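PDB 4ZK0: serpin B3 from Homo sapiens, which probably inhibits papain-like cysteine proteases such as lysosomal cathepsins, using the serpin mechanism in which an exposed reactive loop serves as bait. Local coordinates for residues K87-F92 / F126-V131; G109-L114 / S133-N138; G184-K189 / I234-K239; R214-F219 / E277-L282. All coordinates share one frame; numbering follows the deposited sequence.

Contact 1 (K87-F92 / F126-V131); sequences KLLTEF and FYQTSV
Leu-89 points toward Tyr-127 and Gln-128, and it touches them through its CD1 methyl and its CB. CG lies beside the backbone N (chi1 -75°) and CD1 continues anti to CA, which carries this methyl outward from the helix. There it comes to 3.6 Å from Tyr-127 CA. The same CD1 meets the Tyr-127 ring obliquely, at 4.3 Å from Tyr-127 CD1. The extended Gln-128 side chain runs back toward helix 80-92. Its amide oxygen rests beside the leucine stem, with Gln-128 OE1 3.5 Å from Leu-89 CB. The two elements joined here belong to the serpin fold: helix 80-92 packs against the turn from helix 117-127 into strand 130-134. Gln-128 takes a positive phi at that turn, where the chain leaves helical geometry. The Gln-128 side chain crosses Thr-90 at about a right angle, and NE2 lies 3.2 Å from Thr-90 OG1. That hydroxyl is hydrogen-bonded to Gln-86 O within its own helix. Leu-89 also reaches Ile-103 and Asn-105 of strand 99-110. The Tyr-127 side chain leaves its backbone away from segment 87-92, and it packs on Ser-36 and Met-40 of helix 31-42.

Contact 2 (G109-L114 / S133-N138); sequences GEKTYL and SVDFAN
Glu-110 and the backbone of Phe-136 and Ala-137 meet through one carboxylate oxygen. Ala-137 N donates to Glu-110 OE1 at 3.1 Å, from well above the carboxylate plane. The Phe-136 ring turns its edge to the glutamate, with Glu-110 CB in the ring plane and 3.8 Å from Phe-136 CD2. The Ala-137 methyl also lies close to OE1. Two backbone bonds tie the strand ends together: Val-134 N to Gly-109 O at 2.7 Å, and Lys-111 N to Val-134 O at 2.8 Å. Strands 99-110 and 130-134 are parallel neighbours, and helix 117-127 connects them, a beta-alpha-beta unit within the serpin fold. The contact sits where both strands run out into loops. Glu-110 opens a type I turn that runs to Tyr-113, and within it Thr-112 N donates to Glu-110 OE2 at 2.7 Å, which helps to hold the carboxylate. An Asx motif shapes the other loop, with Asn-138 N bound to Asp-135 OD1. This oxygen is 4.0 Å from Glu-110 OE1, so the like charges may raise the proton affinity of one acid. One face of the Phe-136 ring is filled by Val-134 CG2, seated 3.3 Å above its centre. Ser-143 and Ile-147 of helix 140-154 also pack on this ring.

Contact 3 (G184-K189 / I234-K239); sequences GQWEKK and IPYKGK
Trp-186 and Tyr-236 meet as nearly parallel rings, planes 11° apart, but slid so that they barely overlap. Trp-186 CZ3 is 3.4 Å from Tyr-236 CE1. Ile-234 CG2 presses on the same end of the indole. The backbones beneath are bonded both ways. Lys-237 N donates to Gln-185 O at 2.9 Å, an almost straight bond of 170°. Glu-187 N donates to Pro-235 O, also at 2.9 Å. Pro-235 O takes a second donor, water 1, at 2.8 Å. That water in turn accepts from Lys-188 N, so it bridges the two segments. In the serpin fold this region is the breach, the end of the central sheet where reactive-loop insertion is thought to begin. Strand 174-185 here pairs with strand 340-351, and Trp-186 NE1 is spent on Thr-337 O. Tyr-236 OH is different: it is buried by the contact and has no partner in the model. A type II turn from Tyr-236 to Lys-239 is closed by Lys-239 N bonding Tyr-236 O at 2.8 Å. The turn brings the lysine back to Glu-187, whose side chain bends at chi2. Lys-239 NZ forms a salt bridge with Glu-187 OE1 at 2.9 Å. It reaches the syn side of this oxygen, 16° out of the carboxylate plane.

Contact 4 (R214-F219 / E277-L282); sequences RQYTSF and ETRVDL. With ZN (zinc ion), chain C; ZN (zinc ion), chain B.
Tyr-216 and Asp-281 both hold CG opposite the backbone N, with chi1 of -178° and -176°. This sets the tyrosine ring against the facing strand, with Tyr-216 CD1 3.8 Å from Asp-281 CB. The strands form an antiparallel ladder in what serpin nomenclature calls sheet C, and strand 361-364 flanks 276-294 on its far side. Gln-215 with Leu-282 and Thr-217 with Val-280 are hydrogen-bonded pairs; Tyr-216 with Asp-281 is a non-hydrogen-bonded pair. The tyrosine runs on to Arg-279, where its OH lies 3.5 Å from Arg-279 CB. The Phe-219, Val-280 and Leu-282 side chains pack on the other face, and Leu-282 CD2 is 3.8 Å from Phe-219 CZ. Zinc ions sit at both ends of segment 277-282. Glu-277 OE2 binds one together with His-220. The other is held by His-283, by water 2 and by both Asp-281 oxygens, OD1 at 2.2 Å and OD2 at 2.5 Å from the zinc.

The four contacts fall into two pairs along the chain. Contacts 1 and 2 alternate in sequence and share strand 130-134, with centres about 24 Å apart. Contacts 3 and 4 come later, also alternate, and have centres about 14 Å apart. They are joined through strands 206-224 and 229-235, which are neighbours in sequence and sheet. They also touch through Lys-188, packed on Gln-215 and Thr-217. Contacts 2 and 4 are about 55 Å apart between centres, on opposite sides of the chain's centre. Strands 99-110 and 174-185 are neighbours and link the region of contact 2 to contact 3. Contacts 1 and 2 thus lie round strand 130-134, and contacts 3 and 4 lie toward the other end of the molecule, at the breach and in sheet C.

Contact 1 (K87-F92 / F126-V131)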
loop_
_atom_site.group_PDB
_atom_site.type_symbol
_atom_site.label_atom_id
_atom_site.label_comp_id
_atom_site.label_asym_id
_atom_site.label_seq_id
_atom_site.Cartn_x
_atom_site.Cartn_y
_atom_site.Cartn_z
ATOM N N LYS A 87 15.914 7.679 -3.712
ATOM C CA LYS A 87 15.358 8.388 -4.910
ATOM C C LYS A 87 13.854 8.403 -5.006
ATOM O O LYS A 87 13.211 9.448 -5.275
ATOM C CB LYS A 87 15.857 7.753 -6.200
ATOM C CG LYS A 87 17.107 8.415 -6.732
ATOM C CD LYS A 87 18.343 8.033 -5.927
ATOM C CE LYS A 87 19.546 8.867 -6.353
ATOM N NZ LYS A 87 20.719 7.984 -6.607
ATOM N N LEU A 88 13.281 7.227 -4.814
ATOM C CA LEU A 88 11.824 7.089 -4.852
ATOM C C LEU A 88 11.140 8.020 -3.834
ATOM O O LEU A 88 10.180 8.737 -4.188
ATOM C CB LEU A 88 11.412 5.634 -4.602
ATOM C CG LEU A 88 10.699 4.774 -5.675
ATOM C CD1 LEU A 88 11.160 4.968 -7.115
ATOM C CD2 LEU A 88 10.730 3.308 -5.288
ATOM N N LEU A 89 11.629 7.984 -2.588
ATOM C CA LEU A 89 11.065 8.769 -1.508
ATOM C C LEU A 89 11.145 10.269 -1.810
ATOM O O LEU A 89 10.201 11.011 -1.535
ATOM C CB LEU A 89 11.786 8.474 -0.175
ATOM C CG LEU A 89 11.413 7.128 0.435
ATOM C CD1 LEU A 89 12.301 6.818 1.611
ATOM C CD2 LEU A 89 9.953 7.160 0.816
ATOM N N THR A 90 12.273 10.701 -2.363
ATOM C CA THR A 90 12.432 12.095 -2.731
ATOM C C THR A 90 11.467 12.467 -3.851
ATOM O O THR A 90 10.922 13.557 -3.870
ATOM C CB THR A 90 13.850 12.431 -3.203
ATOM O OG1 THR A 90 14.791 11.878 -2.289
ATOM C CG2 THR A 90 14.036 13.928 -3.218
ATOM N N GLU A 91 11.280 11.543 -4.778
ATOM C CA GLU A 91 10.360 11.754 -5.875
ATOM C C GLU A 91 8.890 11.779 -5.398
ATOM O O GLU A 91 8.128 12.594 -5.857
ATOM C CB GLU A 91 10.636 10.702 -6.950
ATOM C CG GLU A 91 9.883 10.883 -8.252
ATOM C CD GLU A 91 10.236 12.150 -9.011
ATOM O OE1 GLU A 91 11.286 12.780 -8.716
ATOM O OE2 GLU A 91 9.449 12.508 -9.917
ATOM N N PHE A 92 8.516 10.967 -4.413
ATOM C CA PHE A 92 7.146 10.913 -3.979
ATOM C C PHE A 92 6.727 12.098 -3.098
ATOM O O PHE A 92 5.563 12.486 -3.107
ATOM C CB PHE A 92 6.861 9.588 -3.220
ATOM C CG PHE A 92 6.982 8.347 -4.083
ATOM C CD1 PHE A 92 6.869 8.422 -5.435
ATOM C CD2 PHE A 92 7.169 7.129 -3.519
ATOM C CE1 PHE A 92 6.982 7.285 -6.222
ATOM C CE2 PHE A 92 7.256 5.975 -4.285
ATOM C CZ PHE A 92 7.148 6.064 -5.654
ATOM N N PHE A 126 18.989 6.733 3.640
ATOM C CA PHE A 126 18.294 6.077 2.543
ATOM C C PHE A 126 16.762 6.131 2.658
ATOM O O PHE A 126 16.062 6.234 1.637
ATOM C CB PHE A 126 18.790 4.649 2.387
ATOM C CG PHE A 126 20.267 4.555 2.049
ATOM C CD1 PHE A 126 20.726 4.900 0.802
ATOM C CD2 PHE A 126 21.186 4.140 2.987
ATOM C CE1 PHE A 126 22.093 4.798 0.472
ATOM C CE2 PHE A 126 22.549 4.068 2.686
ATOM C CZ PHE A 126 23.003 4.393 1.426
ATOM N N TYR A 127 16.241 6.124 3.883
ATOM C CA TYR A 127 14.807 6.154 4.104
ATOM C C TYR A 127 14.268 7.457 4.715
ATOM O O TYR A 127 13.067 7.544 5.063
ATOM C CB TYR A 127 14.480 4.962 5.000
ATOM C CG TYR A 127 14.679 3.683 4.251
ATOM C CD1 TYR A 127 13.640 3.140 3.502
ATOM C CD2 TYR A 127 15.916 3.034 4.244
ATOM C CE1 TYR A 127 13.803 1.971 2.810
ATOM C CE2 TYR A 127 16.095 1.866 3.526
ATOM C CZ TYR A 127 15.046 1.336 2.802
ATOM O OH TYR A 127 15.221 0.156 2.068
ATOM N N GLN A 128 15.138 8.467 4.854
ATOM C CA GLN A 128 14.747 9.775 5.358
ATOM C C GLN A 128 14.109 9.600 6.708
ATOM O O GLN A 128 13.162 10.289 7.067
ATOM C CB GLN A 128 13.783 10.485 4.376
ATOM C CG GLN A 128 14.406 10.689 2.993
ATOM C CD GLN A 128 13.437 11.226 1.935
ATOM O OE1 GLN A 128 12.221 11.169 2.075
ATOM N NE2 GLN A 128 13.993 11.731 0.852
ATOM N N THR A 129 14.571 8.611 7.442
ATOM C CA THR A 129 13.908 8.239 8.662
ATOM C C THR A 129 14.182 9.233 9.755
ATOM O O THR A 129 15.330 9.548 9.992
ATOM C CB THR A 129 14.419 6.864 9.117
ATOM O OG1 THR A 129 14.187 5.941 8.051
ATOM C CG2 THR A 129 13.684 6.379 10.334
ATOM N N SER A 130 13.165 9.683 10.466
ATOM C CA SER A 130 13.428 10.363 11.717
ATOM C C SER A 130 13.418 9.359 12.846
ATOM O O SER A 130 12.705 8.347 12.836
ATOM C CB SER A 130 12.465 11.506 12.016
ATOM O OG SER A 130 11.147 11.119 11.790
ATOM N N VAL A 131 14.183 9.697 13.871
ATOM C CA VAL A 131 14.421 8.805 14.959
ATOM C C VAL A 131 13.853 9.460 16.199
ATOM O O VAL A 131 14.203 10.633 16.514
ATOM C CB VAL A 131 15.921 8.530 15.084
ATOM C CG1 VAL A 131 16.190 7.656 16.275
ATOM C CG2 VAL A 131 16.403 7.826 13.825
#

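Contact 2 (G109-L114 / S133-N138)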
loop_
_atom_site.group_PDB
_atom_site.type_symbol
_atom_site.label_atom_id
_atom_site.label_comp_id
_atom_site.label_asym_id
_atom_site.label_seq_id
_atom_site.Cartn_x
_atom_site.Cartn_y
_atom_site.Cartn_z
ATOM N N GLY A 109 12.654 4.088 19.096
ATOM C CA GLY A 109 13.397 3.146 19.961
ATOM C C GLY A 109 13.252 3.394 21.457
ATOM O O GLY A 109 13.086 4.546 21.904
ATOM N N GLU A 110 13.315 2.310 22.209
ATOM C CA GLU A 110 13.469 2.332 23.684
ATOM C C GLU A 110 14.575 3.264 24.081
ATOM O O GLU A 110 15.700 3.142 23.549
ATOM C CB GLU A 110 13.773 0.919 24.192
ATOM C CG GLU A 110 14.397 0.831 25.594
ATOM C CD GLU A 110 13.743 1.713 26.651
ATOM O OE1 GLU A 110 12.514 1.856 26.631
ATOM O OE2 GLU A 110 14.464 2.260 27.518
ATOM N N LYS A 111 14.278 4.248 24.940
ATOM C CA LYS A 111 15.289 5.296 25.226
ATOM C C LYS A 111 16.609 4.724 25.745
ATOM O O LYS A 111 17.636 5.320 25.515
ATOM C CB LYS A 111 14.819 6.440 26.180
ATOM C CG LYS A 111 13.810 6.049 27.228
ATOM C CD LYS A 111 13.725 6.964 28.442
ATOM C CE LYS A 111 13.908 8.434 28.109
ATOM N NZ LYS A 111 13.611 9.220 29.345
ATOM N N THR A 112 16.580 3.614 26.473
ATOM C CA THR A 112 17.820 3.088 27.039
ATOM C C THR A 112 18.561 2.167 26.086
ATOM O O THR A 112 19.732 1.873 26.332
ATOM C CB THR A 112 17.581 2.369 28.352
ATOM O OG1 THR A 112 16.691 1.306 28.115
ATOM C CG2 THR A 112 16.976 3.347 29.416
ATOM N N TYR A 113 17.919 1.795 24.976
ATOM C CA TYR A 113 18.492 0.819 24.057
ATOM C C TYR A 113 19.439 1.526 23.117
ATOM O O TYR A 113 19.127 2.602 22.687
ATOM C CB TYR A 113 17.391 0.160 23.243
ATOM C CG TYR A 113 17.758 -1.134 22.552
ATOM C CD1 TYR A 113 17.818 -2.320 23.255
ATOM C CD2 TYR A 113 17.971 -1.183 21.175
ATOM C CE1 TYR A 113 18.118 -3.506 22.635
ATOM C CE2 TYR A 113 18.260 -2.369 20.550
ATOM C CZ TYR A 113 18.337 -3.524 21.303
ATOM O OH TYR A 113 18.620 -4.711 20.709
ATOM N N LEU A 114 20.580 0.910 22.791
ATOM C CA LEU A 114 21.575 1.501 21.871
ATOM C C LEU A 114 21.579 0.826 20.531
ATOM O O LEU A 114 21.646 -0.410 20.468
ATOM C CB LEU A 114 22.994 1.371 22.446
ATOM C CG LEU A 114 23.202 2.180 23.726
ATOM C CD1 LEU A 114 24.408 1.627 24.512
ATOM C CD2 LEU A 114 23.338 3.674 23.415
ATOM N N SER A 133 13.156 8.588 20.453
ATOM C CA SER A 133 13.208 7.589 21.508
ATOM C C SER A 133 12.056 7.728 22.459
ATOM O O SER A 133 11.571 8.831 22.690
ATOM C CB SER A 133 14.568 7.586 22.195
ATOM O OG SER A 133 14.810 8.733 22.902
ATOM N N VAL A 134 11.563 6.583 22.925
ATOM C CA VAL A 134 10.427 6.517 23.822
ATOM C C VAL A 134 10.673 5.534 24.948
ATOM O O VAL A 134 11.544 4.666 24.870
ATOM C CB VAL A 134 9.128 6.085 23.089
ATOM C CG1 VAL A 134 8.771 7.068 21.985
ATOM C CG2 VAL A 134 9.213 4.672 22.585
ATOM N N ASP A 135 9.823 5.614 25.957
ATOM C CA ASP A 135 9.959 4.777 27.135
ATOM C C ASP A 135 9.084 3.572 27.064
ATOM O O ASP A 135 8.061 3.465 27.750
ATOM C CB ASP A 135 9.641 5.600 28.377
ATOM C CG ASP A 135 10.176 4.946 29.659
ATOM O OD1 ASP A 135 10.645 3.777 29.631
ATOM O OD2 ASP A 135 10.061 5.629 30.693
ATOM N N PHE A 136 9.474 2.642 26.212
ATOM C CA PHE A 136 8.787 1.360 26.192
ATOM C C PHE A 136 8.910 0.627 27.554
ATOM O O PHE A 136 7.930 0.015 28.002
ATOM C CB PHE A 136 9.361 0.441 25.107
ATOM C CG PHE A 136 9.114 0.911 23.694
ATOM C CD1 PHE A 136 7.836 1.065 23.209
ATOM C CD2 PHE A 136 10.181 1.147 22.832
ATOM C CE1 PHE A 136 7.627 1.470 21.909
ATOM C CE2 PHE A 136 9.973 1.544 21.527
ATOM C CZ PHE A 136 8.701 1.730 21.065
ATOM N N ALA A 137 10.101 0.682 28.177
ATOM C CA ALA A 137 10.429 -0.117 29.410
ATOM C C ALA A 137 9.447 0.150 30.562
ATOM O O ALA A 137 8.937 -0.751 31.153
ATOM C CB ALA A 137 11.893 0.142 29.864
ATOM N N ASN A 138 9.150 1.406 30.812
ATOM C CA ASN A 138 8.227 1.808 31.857
ATOM C C ASN A 138 6.886 2.413 31.460
ATOM O O ASN A 138 6.081 2.679 32.352
ATOM C CB ASN A 138 8.923 2.850 32.723
ATOM C CG ASN A 138 10.122 2.283 33.425
ATOM O OD1 ASN A 138 11.213 2.855 33.378
ATOM N ND2 ASN A 138 9.941 1.127 34.032
#

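Contact 3 (G184-K189 / I234-K239)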
loop_
_atom_site.group_PDB
_atom_site.type_symbol
_atom_site.label_atom_id
_atom_site.label_comp_id
_atom_site.label_asym_id
_atom_site.label_seq_id
_atom_site.Cartn_x
_atom_site.Cartn_y
_atom_site.Cartn_z
ATOM N N GLY A 184 -6.028 13.843 -3.636
ATOM C CA GLY A 184 -5.916 14.391 -4.972
ATOM C C GLY A 184 -7.296 14.709 -5.541
ATOM O O GLY A 184 -8.246 13.936 -5.383
ATOM N N GLN A 185 -7.384 15.853 -6.202
ATOM C CA GLN A 185 -8.543 16.191 -7.008
ATOM C C GLN A 185 -8.501 15.357 -8.290
ATOM O O GLN A 185 -7.446 15.184 -8.857
ATOM C CB GLN A 185 -8.485 17.655 -7.475
ATOM C CG GLN A 185 -8.512 18.677 -6.359
ATOM C CD GLN A 185 -8.447 20.098 -6.932
ATOM O OE1 GLN A 185 -9.072 20.384 -7.938
ATOM N NE2 GLN A 185 -7.671 20.946 -6.329
ATOM N N TRP A 186 -9.652 14.949 -8.782
ATOM C CA TRP A 186 -9.687 14.306 -10.061
ATOM C C TRP A 186 -9.331 15.324 -11.145
ATOM O O TRP A 186 -9.633 16.507 -11.029
ATOM C CB TRP A 186 -11.074 13.801 -10.396
ATOM C CG TRP A 186 -11.574 12.716 -9.604
ATOM C CD1 TRP A 186 -12.706 12.746 -8.867
ATOM C CD2 TRP A 186 -11.020 11.405 -9.451
ATOM N NE1 TRP A 186 -12.895 11.552 -8.244
ATOM C CE2 TRP A 186 -11.866 10.708 -8.566
ATOM C CE3 TRP A 186 -9.895 10.757 -9.957
ATOM C CZ2 TRP A 186 -11.628 9.405 -8.183
ATOM C CZ3 TRP A 186 -9.670 9.476 -9.609
ATOM C CH2 TRP A 186 -10.526 8.807 -8.699
ATOM N N GLU A 187 -8.715 14.868 -12.214
ATOM C CA GLU A 187 -8.520 15.766 -13.312
ATOM C C GLU A 187 -9.885 16.250 -13.848
ATOM O O GLU A 187 -10.074 17.428 -14.111
ATOM C CB GLU A 187 -7.806 15.075 -14.417
ATOM C CG GLU A 187 -7.948 15.850 -15.681
ATOM C CD GLU A 187 -6.636 16.076 -16.269
ATOM O OE1 GLU A 187 -6.233 15.208 -17.060
ATOM O OE2 GLU A 187 -5.998 17.065 -15.834
ATOM N N LYS A 188 -10.825 15.331 -13.982
ATOM C CA LYS A 188 -12.183 15.672 -14.358
ATOM C C LYS A 188 -13.093 15.261 -13.227
ATOM O O LYS A 188 -13.337 14.081 -13.028
ATOM C CB LYS A 188 -12.510 14.909 -15.624
ATOM C CG LYS A 188 -11.825 15.530 -16.825
ATOM C CD LYS A 188 -11.344 14.491 -17.823
ATOM C CE LYS A 188 -10.936 15.134 -19.130
ATOM N NZ LYS A 188 -10.756 14.055 -20.151
ATOM N N LYS A 189 -13.566 16.237 -12.468
ATOM C CA LYS A 189 -14.395 15.977 -11.335
ATOM C C LYS A 189 -15.770 15.468 -11.757
ATOM O O LYS A 189 -16.235 15.782 -12.822
ATOM C CB LYS A 189 -14.531 17.250 -10.520
ATOM C CG LYS A 189 -13.278 17.652 -9.758
ATOM C CD LYS A 189 -13.650 18.776 -8.825
ATOM C CE LYS A 189 -12.600 19.124 -7.799
ATOM N NZ LYS A 189 -11.438 19.856 -8.373
ATOM N N ILE A 234 -8.041 6.825 -14.677
ATOM C CA ILE A 234 -8.734 8.028 -14.219
ATOM C C ILE A 234 -7.685 8.961 -13.608
ATOM O O ILE A 234 -7.258 8.749 -12.475
ATOM C CB ILE A 234 -9.782 7.687 -13.139
ATOM C CG1 ILE A 234 -10.589 6.470 -13.585
ATOM C CG2 ILE A 234 -10.616 8.915 -12.823
ATOM C CD1 ILE A 234 -11.731 6.033 -12.673
ATOM N N PRO A 235 -7.229 9.962 -14.349
ATOM C CA PRO A 235 -6.125 10.780 -13.831
ATOM C C PRO A 235 -6.496 11.780 -12.714
ATOM O O PRO A 235 -7.639 12.265 -12.661
ATOM C CB PRO A 235 -5.638 11.547 -15.088
ATOM C CG PRO A 235 -6.442 11.037 -16.221
ATOM C CD PRO A 235 -7.694 10.461 -15.663
ATOM N N TYR A 236 -5.574 12.013 -11.781
ATOM C CA TYR A 236 -5.677 13.158 -10.862
ATOM C C TYR A 236 -5.185 14.419 -11.589
ATOM O O TYR A 236 -4.449 14.365 -12.624
ATOM C CB TYR A 236 -4.931 12.893 -9.553
ATOM C CG TYR A 236 -5.589 11.727 -8.833
ATOM C CD1 TYR A 236 -6.723 11.910 -8.092
ATOM C CD2 TYR A 236 -5.100 10.435 -8.959
ATOM C CE1 TYR A 236 -7.355 10.840 -7.466
ATOM C CE2 TYR A 236 -5.710 9.361 -8.332
ATOM C CZ TYR A 236 -6.851 9.576 -7.600
ATOM O OH TYR A 236 -7.509 8.508 -7.023
ATOM N N LYS A 237 -5.634 15.558 -11.094
ATOM C CA LYS A 237 -5.252 16.814 -11.675
ATOM C C LYS A 237 -3.737 16.957 -11.656
ATOM O O LYS A 237 -3.116 16.819 -10.622
ATOM C CB LYS A 237 -5.903 17.961 -10.939
ATOM C CG LYS A 237 -5.791 19.284 -11.715
ATOM C CD LYS A 237 -6.569 20.392 -11.009
ATOM C CE LYS A 237 -6.259 21.764 -11.616
ATOM N NZ LYS A 237 -7.188 22.750 -10.977
ATOM N N GLY A 238 -3.158 17.196 -12.829
ATOM C CA GLY A 238 -1.720 17.424 -12.982
ATOM C C GLY A 238 -1.189 16.173 -13.633
ATOM O O GLY A 238 -0.135 16.176 -14.252
ATOM N N LYS A 239 -1.927 15.077 -13.480
ATOM C CA LYS A 239 -1.552 13.814 -14.088
ATOM C C LYS A 239 -0.265 13.233 -13.584
ATOM O O LYS A 239 0.198 12.265 -14.159
ATOM C CB LYS A 239 -1.479 13.929 -15.627
ATOM C CG LYS A 239 -2.814 14.106 -16.350
ATOM C CD LYS A 239 -2.613 13.786 -17.841
ATOM C CE LYS A 239 -3.882 13.429 -18.610
ATOM N NZ LYS A 239 -4.438 14.647 -19.262
HETATM O O HOH W 1 -10.110 12.440 -13.922
#

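Contact 4 (R214-F219 / E277-L282)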
loop_
_atom_site.group_PDB
_atom_site.type_symbol
_atom_site.label_atom_id
_atom_site.label_comp_id
_atom_site.label_asym_id
_atom_site.label_seq_id
_atom_site.Cartn_x
_atom_site.Cartn_y
_atom_site.Cartn_z
ATOM N N ARG A 214 -21.360 9.614 -11.861
ATOM C CA ARG A 214 -21.450 9.394 -13.312
ATOM C C ARG A 214 -20.891 10.566 -14.090
ATOM O O ARG A 214 -21.162 11.736 -13.765
ATOM C CB ARG A 214 -22.889 9.164 -13.773
ATOM C CG ARG A 214 -23.573 8.033 -13.052
ATOM C CD ARG A 214 -25.041 7.970 -13.449
ATOM N NE ARG A 214 -25.789 9.022 -12.822
ATOM C CZ ARG A 214 -27.017 9.411 -13.172
ATOM N NH1 ARG A 214 -27.648 8.890 -14.218
ATOM N NH2 ARG A 214 -27.615 10.377 -12.490
ATOM N N GLN A 215 -20.197 10.212 -15.159
ATOM C CA GLN A 215 -19.479 11.163 -15.980
ATOM C C GLN A 215 -19.341 10.595 -17.384
ATOM O O GLN A 215 -19.124 9.404 -17.538
ATOM C CB GLN A 215 -18.066 11.286 -15.395
ATOM C CG GLN A 215 -17.434 12.580 -15.647
ATOM C CD GLN A 215 -15.994 12.549 -15.213
ATOM O OE1 GLN A 215 -15.657 12.042 -14.161
ATOM N NE2 GLN A 215 -15.143 13.092 -16.033
ATOM N N TYR A 216 -19.360 11.447 -18.389
ATOM C CA TYR A 216 -19.124 10.998 -19.739
ATOM C C TYR A 216 -18.019 11.849 -20.311
ATOM O O TYR A 216 -18.238 13.005 -20.647
ATOM C CB TYR A 216 -20.403 11.118 -20.575
ATOM C CG TYR A 216 -20.248 10.619 -22.006
ATOM C CD1 TYR A 216 -20.162 9.268 -22.264
ATOM C CD2 TYR A 216 -20.182 11.505 -23.090
ATOM C CE1 TYR A 216 -20.010 8.789 -23.548
ATOM C CE2 TYR A 216 -20.041 11.032 -24.392
ATOM C CZ TYR A 216 -19.955 9.666 -24.606
ATOM O OH TYR A 216 -19.822 9.134 -25.859
ATOM N N THR A 217 -16.810 11.309 -20.393
ATOM C CA THR A 217 -15.680 12.094 -20.854
ATOM C C THR A 217 -14.707 11.103 -21.398
ATOM O O THR A 217 -14.913 9.902 -21.246
ATOM C CB THR A 217 -15.035 12.941 -19.731
ATOM O OG1 THR A 217 -14.423 12.094 -18.742
ATOM C CG2 THR A 217 -16.068 13.847 -19.064
ATOM N N SER A 218 -13.632 11.562 -22.023
ATOM C CA SER A 218 -12.654 10.608 -22.529
ATOM C C SER A 218 -11.507 10.316 -21.563
ATOM O O SER A 218 -11.030 11.175 -20.821
ATOM C CB SER A 218 -12.105 11.090 -23.860
ATOM O OG SER A 218 -12.079 12.483 -23.784
ATOM N N PHE A 219 -11.030 9.089 -21.656
ATOM C CA PHE A 219 -10.067 8.532 -20.747
ATOM C C PHE A 219 -9.322 7.518 -21.573
ATOM O O PHE A 219 -9.887 7.003 -22.527
ATOM C CB PHE A 219 -10.762 7.727 -19.629
ATOM C CG PHE A 219 -11.578 8.532 -18.677
ATOM C CD1 PHE A 219 -10.973 9.280 -17.667
ATOM C CD2 PHE A 219 -12.960 8.501 -18.737
ATOM C CE1 PHE A 219 -11.749 9.996 -16.742
ATOM C CE2 PHE A 219 -13.743 9.203 -17.827
ATOM C CZ PHE A 219 -13.137 9.965 -16.837
ATOM N N GLU A 277 -7.404 6.692 -26.115
ATOM C CA GLU A 277 -8.334 7.760 -25.807
ATOM C C GLU A 277 -9.713 7.323 -26.236
ATOM O O GLU A 277 -9.912 6.971 -27.376
ATOM C CB GLU A 277 -7.954 9.026 -26.577
ATOM C CG GLU A 277 -6.723 9.734 -26.049
ATOM C CD GLU A 277 -6.996 10.554 -24.810
ATOM O OE1 GLU A 277 -8.159 10.588 -24.323
ATOM O OE2 GLU A 277 -6.023 11.169 -24.323
ATOM N N THR A 278 -10.678 7.358 -25.331
ATOM C CA THR A 278 -12.014 6.850 -25.621
ATOM C C THR A 278 -13.027 7.624 -24.814
ATOM O O THR A 278 -12.794 7.958 -23.656
ATOM C CB THR A 278 -12.117 5.355 -25.250
ATOM O OG1 THR A 278 -10.958 4.661 -25.714
ATOM C CG2 THR A 278 -13.319 4.702 -25.866
ATOM N N ARG A 279 -14.179 7.885 -25.407
ATOM C CA ARG A 279 -15.273 8.470 -24.665
ATOM C C ARG A 279 -15.929 7.402 -23.860
ATOM O O ARG A 279 -16.352 6.381 -24.391
ATOM C CB ARG A 279 -16.288 9.092 -25.594
ATOM C CG ARG A 279 -15.686 10.261 -26.342
ATOM C CD ARG A 279 -16.612 11.454 -26.286
ATOM N NE ARG A 279 -16.368 12.337 -27.416
ATOM C CZ ARG A 279 -16.683 12.051 -28.678
ATOM N NH1 ARG A 279 -17.272 10.891 -28.994
ATOM N NH2 ARG A 279 -16.407 12.932 -29.632
ATOM N N VAL A 280 -16.014 7.623 -22.562
ATOM C CA VAL A 280 -16.465 6.561 -21.706
ATOM C C VAL A 280 -17.549 7.121 -20.825
ATOM O O VAL A 280 -17.372 8.162 -20.235
ATOM C CB VAL A 280 -15.333 5.982 -20.865
ATOM C CG1 VAL A 280 -15.856 4.833 -20.019
ATOM C CG2 VAL A 280 -14.222 5.507 -21.795
ATOM N N ASP A 281 -18.682 6.420 -20.803
ATOM C CA ASP A 281 -19.693 6.631 -19.811
ATOM C C ASP A 281 -19.247 5.870 -18.537
ATOM O O ASP A 281 -19.444 4.649 -18.396
ATOM C CB ASP A 281 -21.052 6.109 -20.329
ATOM C CG ASP A 281 -22.175 6.384 -19.354
ATOM O OD1 ASP A 281 -22.114 7.413 -18.663
ATOM O OD2 ASP A 281 -23.112 5.581 -19.277
ATOM N N LEU A 282 -18.672 6.630 -17.614
ATOM C CA LEU A 282 -18.085 6.096 -16.443
ATOM C C LEU A 282 -19.038 6.261 -15.311
ATOM O O LEU A 282 -19.409 7.386 -14.981
ATOM C CB LEU A 282 -16.802 6.819 -16.151
ATOM C CG LEU A 282 -16.134 6.521 -14.810
ATOM C CD1 LEU A 282 -15.693 5.087 -14.653
ATOM C CD2 LEU A 282 -14.972 7.457 -14.625
HETATM ZN ZN ZN C . -4.426 10.815 -23.507
HETATM ZN ZN ZN B . -23.999 7.175 -17.570
HETATM O O HOH W 2 -23.647 9.427 -17.258
#